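Local atomic coordinates of G-protein interacting protein 1 (Dictyostelium discoideum, PDB entry 5Z1N), a protein that probably binds heterotrimeric G proteins and sequesters them in the cytosol during chemotaxis, its C-terminal TNFAIP8-like helical domain holding phospholipid. Residues K22-R27 with L135-K140; G60-V65 with V110-P115; N74-A79 with K140-L145. All blocks are in the same frame, centred on the assembly; numbering follows the deposited sequence.

Contact 1 of 3, residues K22-R27 with L135-K140; sequences KKIIKR and LDFFTK. With PEF (di-palmitoyl-3-sn-phosphatidylethanolamine), chain B.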
loop_
_atom_site.group_PDB
_atom_site.type_symbol
_atom_site.label_atom_id
_atom_site.label_comp_id
_atom_site.label_asym_id
_atom_site.label_seq_id
_atom_site.Cartn_x
_atom_site.Cartn_y
_atom_site.Cartn_z
ATOM N N LYS A 22 -1.317 -6.065 7.365
ATOM C CA LYS A 22 -2.466 -6.886 7.736
ATOM C C LYS A 22 -2.777 -6.770 9.219
ATOM O O LYS A 22 -3.949 -6.709 9.608
ATOM C CB LYS A 22 -2.226 -8.347 7.364
ATOM C CG LYS A 22 -3.409 -9.250 7.701
ATOM C CD LYS A 22 -3.154 -10.704 7.340
ATOM C CE LYS A 22 -4.410 -11.533 7.554
ATOM N NZ LYS A 22 -4.229 -12.978 7.237
ATOM N N LYS A 23 -1.747 -6.747 10.068
ATOM C CA LYS A 23 -2.010 -6.601 11.498
ATOM C C LYS A 23 -2.667 -5.259 11.794
ATOM O O LYS A 23 -3.628 -5.184 12.579
ATOM C CB LYS A 23 -0.718 -6.758 12.300
ATOM C CG LYS A 23 -0.924 -6.656 13.808
ATOM C CD LYS A 23 0.238 -7.258 14.587
ATOM C CE LYS A 23 1.542 -6.513 14.326
ATOM N NZ LYS A 23 2.709 -7.181 14.982
ATOM N N ILE A 24 -2.181 -4.190 11.156
ATOM C CA ILE A 24 -2.795 -2.881 11.378
ATOM C C ILE A 24 -4.254 -2.881 10.920
ATOM O O ILE A 24 -5.142 -2.361 11.616
ATOM C CB ILE A 24 -1.966 -1.788 10.682
ATOM C CG1 ILE A 24 -0.660 -1.571 11.453
ATOM C CG2 ILE A 24 -2.754 -0.496 10.585
ATOM C CD1 ILE A 24 0.387 -0.764 10.707
ATOM N N ILE A 25 -4.529 -3.485 9.760
ATOM C CA ILE A 25 -5.903 -3.552 9.264
ATOM C C ILE A 25 -6.785 -4.319 10.241
ATOM O O ILE A 25 -7.920 -3.912 10.522
ATOM C CB ILE A 25 -5.946 -4.182 7.861
ATOM C CG1 ILE A 25 -5.206 -3.308 6.852
ATOM C CG2 ILE A 25 -7.391 -4.380 7.411
ATOM C CD1 ILE A 25 -5.206 -3.888 5.461
ATOM N N LYS A 26 -6.286 -5.446 10.758
ATOM C CA LYS A 26 -7.011 -6.173 11.796
ATOM C C LYS A 26 -7.385 -5.245 12.943
ATOM O O LYS A 26 -8.536 -5.217 13.390
ATOM C CB LYS A 26 -6.170 -7.341 12.319
ATOM C CG LYS A 26 -6.261 -8.619 11.504
ATOM C CD LYS A 26 -5.885 -9.843 12.336
ATOM C CE LYS A 26 -4.458 -9.762 12.836
ATOM N NZ LYS A 26 -4.092 -10.968 13.641
ATOM N N ARG A 27 -6.417 -4.456 13.415
ATOM C CA ARG A 27 -6.676 -3.593 14.562
ATOM C C ARG A 27 -7.702 -2.507 14.254
ATOM O O ARG A 27 -8.485 -2.136 15.136
ATOM C CB ARG A 27 -5.367 -2.971 15.050
ATOM C CG ARG A 27 -4.358 -3.988 15.577
ATOM C CD ARG A 27 -4.834 -4.665 16.863
ATOM N NE ARG A 27 -5.659 -5.848 16.611
ATOM C CZ ARG A 27 -5.181 -7.081 16.479
ATOM N NH1 ARG A 27 -6.008 -8.091 16.257
ATOM N NH2 ARG A 27 -3.877 -7.305 16.564
ATOM N N LEU A 135 -7.832 8.366 3.900
ATOM C CA LEU A 135 -7.495 9.291 4.976
ATOM C C LEU A 135 -8.143 8.879 6.294
ATOM O O LEU A 135 -7.569 9.109 7.365
ATOM C CB LEU A 135 -7.912 10.710 4.590
ATOM C CG LEU A 135 -7.540 11.837 5.553
ATOM C CD1 LEU A 135 -6.056 11.803 5.880
ATOM C CD2 LEU A 135 -7.925 13.181 4.953
ATOM N N ASP A 136 -9.330 8.265 6.244
ATOM C CA ASP A 136 -9.953 7.769 7.472
ATOM C C ASP A 136 -9.117 6.662 8.100
ATOM O O ASP A 136 -8.953 6.612 9.329
ATOM C CB ASP A 136 -11.363 7.261 7.182
ATOM C CG ASP A 136 -12.267 8.336 6.616
ATOM O OD1 ASP A 136 -12.119 9.510 7.002
ATOM O OD2 ASP A 136 -13.131 7.999 5.786
ATOM N N PHE A 137 -8.593 5.758 7.269
ATOM C CA PHE A 137 -7.695 4.711 7.749
ATOM C C PHE A 137 -6.474 5.319 8.426
ATOM O O PHE A 137 -6.095 4.916 9.533
ATOM C CB PHE A 137 -7.297 3.816 6.568
ATOM C CG PHE A 137 -6.351 2.698 6.918
ATOM C CD1 PHE A 137 -6.516 1.950 8.072
ATOM C CD2 PHE A 137 -5.312 2.369 6.063
ATOM C CE1 PHE A 137 -5.644 0.916 8.375
ATOM C CE2 PHE A 137 -4.445 1.335 6.358
ATOM C CZ PHE A 137 -4.612 0.606 7.516
ATOM N N PHE A 138 -5.874 6.328 7.792
ATOM C CA PHE A 138 -4.674 6.943 8.349
ATOM C C PHE A 138 -4.970 7.628 9.679
ATOM O O PHE A 138 -4.239 7.439 10.657
ATOM C CB PHE A 138 -4.072 7.932 7.344
ATOM C CG PHE A 138 -3.577 7.289 6.071
ATOM C CD1 PHE A 138 -3.302 5.931 6.019
ATOM C CD2 PHE A 138 -3.387 8.052 4.925
ATOM C CE1 PHE A 138 -2.847 5.343 4.846
ATOM C CE2 PHE A 138 -2.935 7.472 3.752
ATOM C CZ PHE A 138 -2.661 6.115 3.712
ATOM N N THR A 139 -6.043 8.425 9.746
ATOM C CA THR A 139 -6.341 9.134 10.991
ATOM C C THR A 139 -6.639 8.156 12.123
ATOM O O THR A 139 -6.145 8.325 13.251
ATOM C CB THR A 139 -7.505 10.110 10.798
ATOM O OG1 THR A 139 -8.675 9.399 10.384
ATOM C CG2 THR A 139 -7.157 11.164 9.755
ATOM N N LYS A 140 -7.430 7.116 11.838
ATOM C CA LYS A 140 -7.673 6.088 12.845
ATOM C C LYS A 140 -6.366 5.461 13.314
ATOM O O LYS A 140 -6.158 5.263 14.513
ATOM C CB LYS A 140 -8.613 5.017 12.291
ATOM C CG LYS A 140 -8.848 3.841 13.233
ATOM C CD LYS A 140 -10.017 4.102 14.173
ATOM C CE LYS A 140 -10.174 2.978 15.194
ATOM N NZ LYS A 140 -11.136 3.356 16.268
HETATM C C2 PEF B . 9.036 -7.466 -3.795
HETATM C C1 PEF B . 9.571 -7.229 -5.202
HETATM N N PEF B . 14.682 -4.676 -6.814
HETATM C C3 PEF B . 10.141 -7.379 -2.754
HETATM C C4 PEF B . 12.438 -5.356 -7.414
HETATM C C5 PEF B . 13.753 -4.778 -7.919
HETATM C C10 PEF B . 6.937 -6.929 -2.790
HETATM C C11 PEF B . 5.729 -6.038 -2.650
HETATM C C12 PEF B . 5.311 -5.864 -1.194
HETATM C C13 PEF B . 4.313 -4.714 -1.124
HETATM C C14 PEF B . 3.686 -4.528 0.253
HETATM C C15 PEF B . 2.999 -3.165 0.300
HETATM C C16 PEF B . 2.243 -2.945 1.602
HETATM C C17 PEF B . 1.902 -1.472 1.808
HETATM C C18 PEF B . 1.333 -0.831 0.546
HETATM C C19 PEF B . 0.235 0.175 0.880
HETATM C C20 PEF B . 0.670 1.174 1.948
HETATM C C21 PEF B . -0.365 1.245 3.065
HETATM C C22 PEF B . 0.106 2.138 4.207
HETATM C C23 PEF B . -0.726 1.905 5.465
HETATM C C24 PEF B . -0.334 2.886 6.563
HETATM C C25 PEF B . -1.024 2.555 7.868
HETATM C C30 PEF B . 9.901 -5.305 -1.427
HETATM C C31 PEF B . 10.228 -3.851 -1.186
HETATM C C32 PEF B . 9.060 -2.976 -1.624
HETATM C C33 PEF B . 8.917 -2.956 -3.140
HETATM C C34 PEF B . 7.470 -2.693 -3.542
HETATM C C35 PEF B . 7.345 -2.466 -5.045
HETATM C C36 PEF B . 5.939 -2.790 -5.538
HETATM C C37 PEF B . 5.648 -2.152 -6.893
HETATM C C38 PEF B . 4.315 -2.643 -7.449
HETATM C C39 PEF B . 3.402 -1.480 -7.825
HETATM C C40 PEF B . 2.082 -1.959 -8.422
HETATM C C41 PEF B . 1.295 -2.831 -7.449
HETATM C C42 PEF B . 0.883 -2.065 -6.194
HETATM C C43 PEF B . -0.064 -2.901 -5.341
HETATM C C44 PEF B . -0.458 -2.172 -4.062
HETATM C C45 PEF B . -1.564 -2.915 -3.343
HETATM O O4 PEF B . 6.965 -8.048 -2.310
HETATM O O5 PEF B . 9.150 -5.910 -0.680
HETATM O O2 PEF B . 8.094 -6.439 -3.517
HETATM O O3 PEF B . 10.457 -6.003 -2.572
HETATM O O1P PEF B . 12.432 -9.036 -6.815
HETATM O O2P PEF B . 10.667 -7.349 -7.795
HETATM O O3P PEF B . 10.924 -7.657 -5.291
HETATM O O4P PEF B . 12.684 -6.516 -6.621
HETATM P P PEF B . 11.653 -7.741 -6.725
#
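The side chain of Phe137 crosses those of Ile24 and Ile25 at about a right angle, joining helix 135-144 to helix 12-28 in the all-helical TNFAIP8-like domain, which here encloses a phosphatidylethanolamine. The CA atoms of Ile25 and Phe137 lie 8.6 Å apart, and the gap is filled by the Phe137 ring and the two isoleucine side chains. With CG anti to the backbone N (chi1 179°), Phe137 stretches out from its own helix and brings CZ, the far end of the ring, against both isoleucines. Ile24, whose CB is directed toward the other helix, offers its methyl CG2, 3.8 Å from CZ, and the same methyl also meets CE1. Ile25 gives the methylene CG1 instead, 4.0 Å from CZ of Phe137. The contact is wholly apolar and buried; behind it Ile25 packs on Ala34 and Met37 of helix 31-53, while the Phe137 ring also meets that of Phe131. Phe137 and Phe138 form part of the lipid pocket at the end of one acyl chain. CE2 of Phe137 touches both C23 and the terminal carbon C25, and CE1 of Phe138 lies 3.9 Å from C24 of the lipid.

Contact 2 of 3, residues G60-V65 with V110-P115; sequences GDLAKV and VTLLTP. With NA (sodium ion), chain D.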
loop_
_atom_site.group_PDB
_atom_site.type_symbol
_atom_site.label_atom_id
_atom_site.label_comp_id
_atom_site.label_asym_id
_atom_site.label_seq_id
_atom_site.Cartn_x
_atom_site.Cartn_y
_atom_site.Cartn_z
ATOM N N GLY A 60 9.439 0.970 -17.922
ATOM C CA GLY A 60 9.104 2.383 -18.006
ATOM C C GLY A 60 7.646 2.660 -17.692
ATOM O O GLY A 60 7.322 3.650 -17.028
ATOM N N ASP A 61 6.748 1.780 -18.148
ATOM C CA ASP A 61 5.326 1.947 -17.863
ATOM C C ASP A 61 5.047 1.945 -16.366
ATOM O O ASP A 61 4.035 2.498 -15.926
ATOM C CB ASP A 61 4.518 0.841 -18.541
ATOM C CG ASP A 61 4.961 0.582 -19.967
ATOM O OD1 ASP A 61 5.267 1.555 -20.686
ATOM O OD2 ASP A 61 5.005 -0.601 -20.367
ATOM N N LEU A 62 5.927 1.330 -15.573
ATOM C CA LEU A 62 5.736 1.289 -14.129
ATOM C C LEU A 62 6.031 2.626 -13.465
ATOM O O LEU A 62 5.579 2.850 -12.333
ATOM C CB LEU A 62 6.622 0.207 -13.512
ATOM C CG LEU A 62 5.954 -1.121 -13.158
ATOM C CD1 LEU A 62 4.926 -0.931 -12.052
ATOM C CD2 LEU A 62 5.311 -1.722 -14.387
ATOM N N ALA A 63 6.761 3.515 -14.149
ATOM C CA ALA A 63 7.259 4.739 -13.525
ATOM C C ALA A 63 6.159 5.484 -12.778
ATOM O O ALA A 63 6.309 5.812 -11.593
ATOM C CB ALA A 63 7.893 5.642 -14.586
ATOM N N LYS A 64 5.030 5.725 -13.454
ATOM C CA LYS A 64 3.927 6.472 -12.857
ATOM C C LYS A 64 3.517 5.886 -11.512
ATOM O O LYS A 64 3.344 6.617 -10.530
ATOM C CB LYS A 64 2.729 6.492 -13.809
ATOM C CG LYS A 64 3.013 7.029 -15.201
ATOM C CD LYS A 64 1.707 7.251 -15.953
ATOM C CE LYS A 64 1.937 7.732 -17.377
ATOM N NZ LYS A 64 0.713 8.381 -17.938
ATOM N N VAL A 65 3.341 4.566 -11.449
ATOM C CA VAL A 65 2.965 3.950 -10.180
ATOM C C VAL A 65 4.095 4.113 -9.174
ATOM O O VAL A 65 3.883 4.565 -8.039
ATOM C CB VAL A 65 2.592 2.470 -10.384
ATOM C CG1 VAL A 65 2.026 1.882 -9.099
ATOM C CG2 VAL A 65 1.586 2.326 -11.514
ATOM N N VAL A 110 -4.662 0.917 -12.122
ATOM C CA VAL A 110 -5.806 0.554 -12.951
ATOM C C VAL A 110 -5.409 0.622 -14.417
ATOM O O VAL A 110 -5.594 -0.338 -15.180
ATOM C CB VAL A 110 -7.006 1.466 -12.641
ATOM C CG1 VAL A 110 -8.032 1.404 -13.764
ATOM C CG2 VAL A 110 -7.647 1.065 -11.315
ATOM N N THR A 111 -4.772 1.729 -14.807
ATOM C CA THR A 111 -4.372 1.877 -16.197
ATOM C C THR A 111 -3.400 0.776 -16.587
ATOM O O THR A 111 -3.474 0.231 -17.695
ATOM C CB THR A 111 -3.760 3.258 -16.417
ATOM O OG1 THR A 111 -4.764 4.258 -16.197
ATOM C CG2 THR A 111 -3.215 3.388 -17.837
ATOM N N LEU A 112 -2.525 0.387 -15.659
ATOM C CA LEU A 112 -1.543 -0.637 -15.974
ATOM C C LEU A 112 -2.209 -1.981 -16.228
ATOM O O LEU A 112 -1.755 -2.752 -17.080
ATOM C CB LEU A 112 -0.526 -0.754 -14.842
ATOM C CG LEU A 112 0.824 -1.366 -15.202
ATOM C CD1 LEU A 112 1.524 -0.524 -16.252
ATOM C CD2 LEU A 112 1.684 -1.503 -13.956
ATOM N N LEU A 113 -3.291 -2.282 -15.509
ATOM C CA LEU A 113 -3.802 -3.644 -15.496
ATOM C C LEU A 113 -5.091 -3.803 -16.281
ATOM O O LEU A 113 -5.616 -4.921 -16.367
ATOM C CB LEU A 113 -3.992 -4.123 -14.053
ATOM C CG LEU A 113 -2.662 -4.383 -13.337
ATOM C CD1 LEU A 113 -2.878 -4.741 -11.876
ATOM C CD2 LEU A 113 -1.862 -5.470 -14.054
ATOM N N THR A 114 -5.605 -2.722 -16.862
ATOM C CA THR A 114 -6.803 -2.809 -17.692
ATOM C C THR A 114 -6.696 -3.827 -18.826
ATOM O O THR A 114 -7.669 -4.569 -19.037
ATOM C CB THR A 114 -7.138 -1.409 -18.229
ATOM O OG1 THR A 114 -7.615 -0.591 -17.152
ATOM C CG2 THR A 114 -8.199 -1.480 -19.321
ATOM N N PRO A 115 -5.584 -3.940 -19.568
ATOM C CA PRO A 115 -5.522 -4.961 -20.627
ATOM C C PRO A 115 -5.499 -6.396 -20.120
ATOM O O PRO A 115 -5.599 -7.315 -20.945
ATOM C CB PRO A 115 -4.216 -4.630 -21.367
ATOM C CG PRO A 115 -3.886 -3.236 -20.980
ATOM C CD PRO A 115 -4.379 -3.092 -19.581
HETATM NA NA NA D . 2.807 3.618 -14.241
HETATM O O HOH W 1 0.277 3.577 -15.211
#
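Asp61 and Leu112 bring the two backbones to 7.6 Å between their CA atoms, where the early part of helix 59-81 passes residues 110-113 of helix 92-113. The contact joins these two helices of the TNFAIP8-like helical domain at its sodium-site end. Helix 59-81 is kinked here, Lys64 N and Val65 N making no bond to the turn before, and the carbonyl oxygen of Asp61 binds a sodium ion, 2.4 Å from O to metal. A water lies 2.7 Å from the sodium, and Val65 lines the site. Leu112 carries the packing, with one methyl for each neighbour. Its CD1 rests 3.9 Å from Asp61 O, the same atom that holds the metal, and also touches Asp61 CB. Its CD2 meets both methyls of Leu62, with Leu62 CD2 at 3.7 Å, and the two leucine side chains cross at about a right angle. Leu62 has an unusual first torsion (chi1 -101°), well off a staggered position, which brings its methyls to Leu112, though the bond to CB does not head there. The carboxylate of Asp61 is engaged outside the contact: OD2 accepts from the backbone N of Gln58. Next to this, Thr114 OG1 donates to Val110 O at 2.8 Å from above the carbonyl plane, while Leu113 N reaches that oxygen from the opposite face. Val65 also touches the bound phosphatidylethanolamine, so metal and lipid sites adjoin here. Helix 31-53 receives Leu62 on its Ile52 and Leu113 on its Ile44 and Val48, and Val110 leans on Ile122 and Ile125 of helix 119-132.

Contact 3 of 3, residues N74-A79 with K140-L145; sequences NHLDRA and KVWDDL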
loop_
_atom_site.group_PDB
_atom_site.type_symbol
_atom_site.label_atom_id
_atom_site.label_comp_id
_atom_site.label_asym_id
_atom_site.label_seq_id
_atom_site.Cartn_x
_atom_site.Cartn_y
_atom_site.Cartn_z
ATOM N N ASN A 74 6.591 8.489 1.363
ATOM C CA ASN A 74 7.321 9.608 1.935
ATOM C C ASN A 74 6.424 10.393 2.876
ATOM O O ASN A 74 6.809 10.695 4.012
ATOM C CB ASN A 74 7.855 10.495 0.812
ATOM C CG ASN A 74 8.901 11.477 1.286
ATOM O OD1 ASN A 74 9.638 11.220 2.238
ATOM N ND2 ASN A 74 8.970 12.619 0.613
ATOM N N HIS A 75 5.188 10.669 2.443
ATOM C CA HIS A 75 4.313 11.481 3.281
ATOM C C HIS A 75 3.952 10.731 4.550
ATOM O O HIS A 75 3.945 11.315 5.643
ATOM C CB HIS A 75 3.068 11.906 2.503
ATOM C CG HIS A 75 3.348 12.918 1.438
ATOM N ND1 HIS A 75 3.692 14.220 1.728
ATOM C CD2 HIS A 75 3.329 12.824 0.087
ATOM C CE1 HIS A 75 3.879 14.885 0.602
ATOM N NE2 HIS A 75 3.664 14.061 -0.408
ATOM N N LEU A 76 3.724 9.420 4.433
ATOM C CA LEU A 76 3.489 8.635 5.636
ATOM C C LEU A 76 4.687 8.740 6.566
ATOM O O LEU A 76 4.530 8.991 7.770
ATOM C CB LEU A 76 3.194 7.182 5.268
ATOM C CG LEU A 76 1.845 6.954 4.573
ATOM C CD1 LEU A 76 1.760 5.541 4.027
ATOM C CD2 LEU A 76 0.691 7.226 5.530
ATOM N N ASP A 77 5.899 8.642 6.004
ATOM C CA ASP A 77 7.096 8.800 6.820
ATOM C C ASP A 77 7.080 10.147 7.525
ATOM O O ASP A 77 7.279 10.223 8.745
ATOM C CB ASP A 77 8.349 8.643 5.963
ATOM C CG ASP A 77 9.617 8.613 6.793
ATOM O OD1 ASP A 77 10.541 9.394 6.487
ATOM O OD2 ASP A 77 9.682 7.820 7.758
ATOM N N ARG A 78 6.763 11.214 6.782
ATOM C CA ARG A 78 6.702 12.535 7.397
ATOM C C ARG A 78 5.716 12.533 8.551
ATOM O O ARG A 78 6.043 12.959 9.668
ATOM C CB ARG A 78 6.312 13.588 6.358
ATOM C CG ARG A 78 7.331 13.778 5.249
ATOM C CD ARG A 78 6.939 14.938 4.356
ATOM N NE ARG A 78 7.893 15.152 3.272
ATOM C CZ ARG A 78 7.688 15.986 2.259
ATOM N NH1 ARG A 78 6.561 16.684 2.191
ATOM N NH2 ARG A 78 8.608 16.121 1.313
ATOM N N ALA A 79 4.515 11.994 8.315
ATOM C CA ALA A 79 3.521 11.998 9.375
ATOM C C ALA A 79 3.960 11.107 10.520
ATOM O O ALA A 79 3.706 11.424 11.690
ATOM C CB ALA A 79 2.164 11.557 8.834
ATOM N N LYS A 140 -7.430 7.116 11.838
ATOM C CA LYS A 140 -7.673 6.088 12.845
ATOM C C LYS A 140 -6.366 5.461 13.314
ATOM O O LYS A 140 -6.158 5.263 14.513
ATOM C CB LYS A 140 -8.613 5.017 12.291
ATOM C CG LYS A 140 -8.848 3.841 13.233
ATOM C CD LYS A 140 -10.017 4.102 14.173
ATOM C CE LYS A 140 -10.174 2.978 15.194
ATOM N NZ LYS A 140 -11.136 3.356 16.268
ATOM N N VAL A 141 -5.468 5.150 12.379
ATOM C CA VAL A 141 -4.194 4.532 12.739
ATOM C C VAL A 141 -3.379 5.459 13.634
ATOM O O VAL A 141 -2.825 5.039 14.658
ATOM C CB VAL A 141 -3.418 4.145 11.466
ATOM C CG1 VAL A 141 -1.935 3.995 11.758
ATOM C CG2 VAL A 141 -3.987 2.859 10.878
ATOM N N TRP A 142 -3.310 6.741 13.274
ATOM C CA TRP A 142 -2.465 7.675 14.001
ATOM C C TRP A 142 -3.025 8.029 15.372
ATOM O O TRP A 142 -2.265 8.495 16.227
ATOM C CB TRP A 142 -2.252 8.949 13.180
ATOM C CG TRP A 142 -0.878 9.056 12.584
ATOM C CD1 TRP A 142 0.137 9.875 12.999
ATOM C CD2 TRP A 142 -0.364 8.317 11.469
ATOM N NE1 TRP A 142 1.244 9.694 12.209
ATOM C CE2 TRP A 142 0.967 8.744 11.263
ATOM C CE3 TRP A 142 -0.899 7.340 10.623
ATOM C CZ2 TRP A 142 1.768 8.226 10.250
ATOM C CZ3 TRP A 142 -0.098 6.825 9.612
ATOM C CH2 TRP A 142 1.220 7.271 9.435
ATOM N N ASP A 143 -4.323 7.822 15.608
ATOM C CA ASP A 143 -4.902 8.179 16.901
ATOM C C ASP A 143 -5.234 7.000 17.806
ATOM O O ASP A 143 -5.143 7.137 19.028
ATOM C CB ASP A 143 -6.178 9.006 16.706
ATOM C CG ASP A 143 -5.904 10.487 16.647
ATOM O OD1 ASP A 143 -4.728 10.881 16.797
ATOM O OD2 ASP A 143 -6.862 11.261 16.456
ATOM N N ASP A 144 -5.613 5.850 17.253
ATOM C CA ASP A 144 -6.292 4.814 18.022
ATOM C C ASP A 144 -5.513 3.506 18.109
ATOM O O ASP A 144 -6.053 2.513 18.613
ATOM C CB ASP A 144 -7.683 4.554 17.429
ATOM C CG ASP A 144 -8.638 5.721 17.641
ATOM O OD1 ASP A 144 -8.299 6.637 18.421
ATOM O OD2 ASP A 144 -9.725 5.730 17.022
ATOM N N LEU A 145 -4.272 3.467 17.642
ATOM C CA LEU A 145 -3.474 2.253 17.731
ATOM C C LEU A 145 -2.667 2.229 19.023
ATOM O O LEU A 145 -2.265 3.269 19.552
ATOM C CB LEU A 145 -2.517 2.124 16.543
ATOM C CG LEU A 145 -3.053 1.631 15.201
ATOM C CD1 LEU A 145 -1.893 1.350 14.260
ATOM C CD2 LEU A 145 -3.918 0.393 15.371
#
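Trp142 reaches across to Ala79 and Leu76, and its indole carries the whole contact. Trp142 CA and Ala79 CA lie 8.7 Å apart. From the first of these the bond to CB heads toward helix 59-81, and beyond CB a chi1 of -106°, between the usual staggered values, swings CG and the indole round so that the ring edge meets the helix. Along that edge CD1 comes first, loosely beside Ala79 O. NE1 follows and donates to the same oxygen at 3.1 Å, a reasonably straight bond with 156° at the hydrogen. Ala79 O lies near the plane of the indole, yet seen from the alanine the donor stands 76° out of the carbonyl plane, so the N-H comes down almost from above the peptide group. Next to NE1, CE2 lies 3.9 Å from both Ala79 O and Ala79 CB. The six-membered ring then packs on Ala79 CB, 3.6 Å from CZ2, and on the methyl Leu76 CD2, 3.9 Å from CH2, with Leu76 O at its edge, 3.8 Å from CZ2. In this way helix 135-144 is tied to helix 59-81 within the TNFAIP8-like helical domain, next to its lipid pocket, since Leu76 also touches the phosphatidylethanolamine and packs on Ile155 of helix 151-158. A phenylalanine in place of Trp142 would probably leave Ala79 O without its indole N-H partner and open a gap beside Ala79 CB. Tyr83 meets the indole edge-to-face, and Ala88 and Leu91 pack against it from the loop that follows helix 59-81. Asp143 OD1 accepts from the backbone N of Ala88, a second tie to that loop.

Contacts 1 and 3 sit side by side, their centres 9 Å apart, on successive turns of helix 135-144, which they share along with Lys140. They touch directly: Ile24 CG2 packs on Val141 CG2 at 3.6 Å, and Phe138 CZ meets Leu76 CD2 at 4.0 Å. Contact 2 lies on the other side of the chain's centre, its centre about 26 and 27 Å from those of contacts 1 and 3, but shares helix 59-81 with contact 3. Along the chain contact 2 is nested inside the loop closed by contact 1, while contact 3 crosses both. Each contact includes pocket residues, so together they join helices round the phosphatidylethanolamine at widely separated parts of the single helical domain.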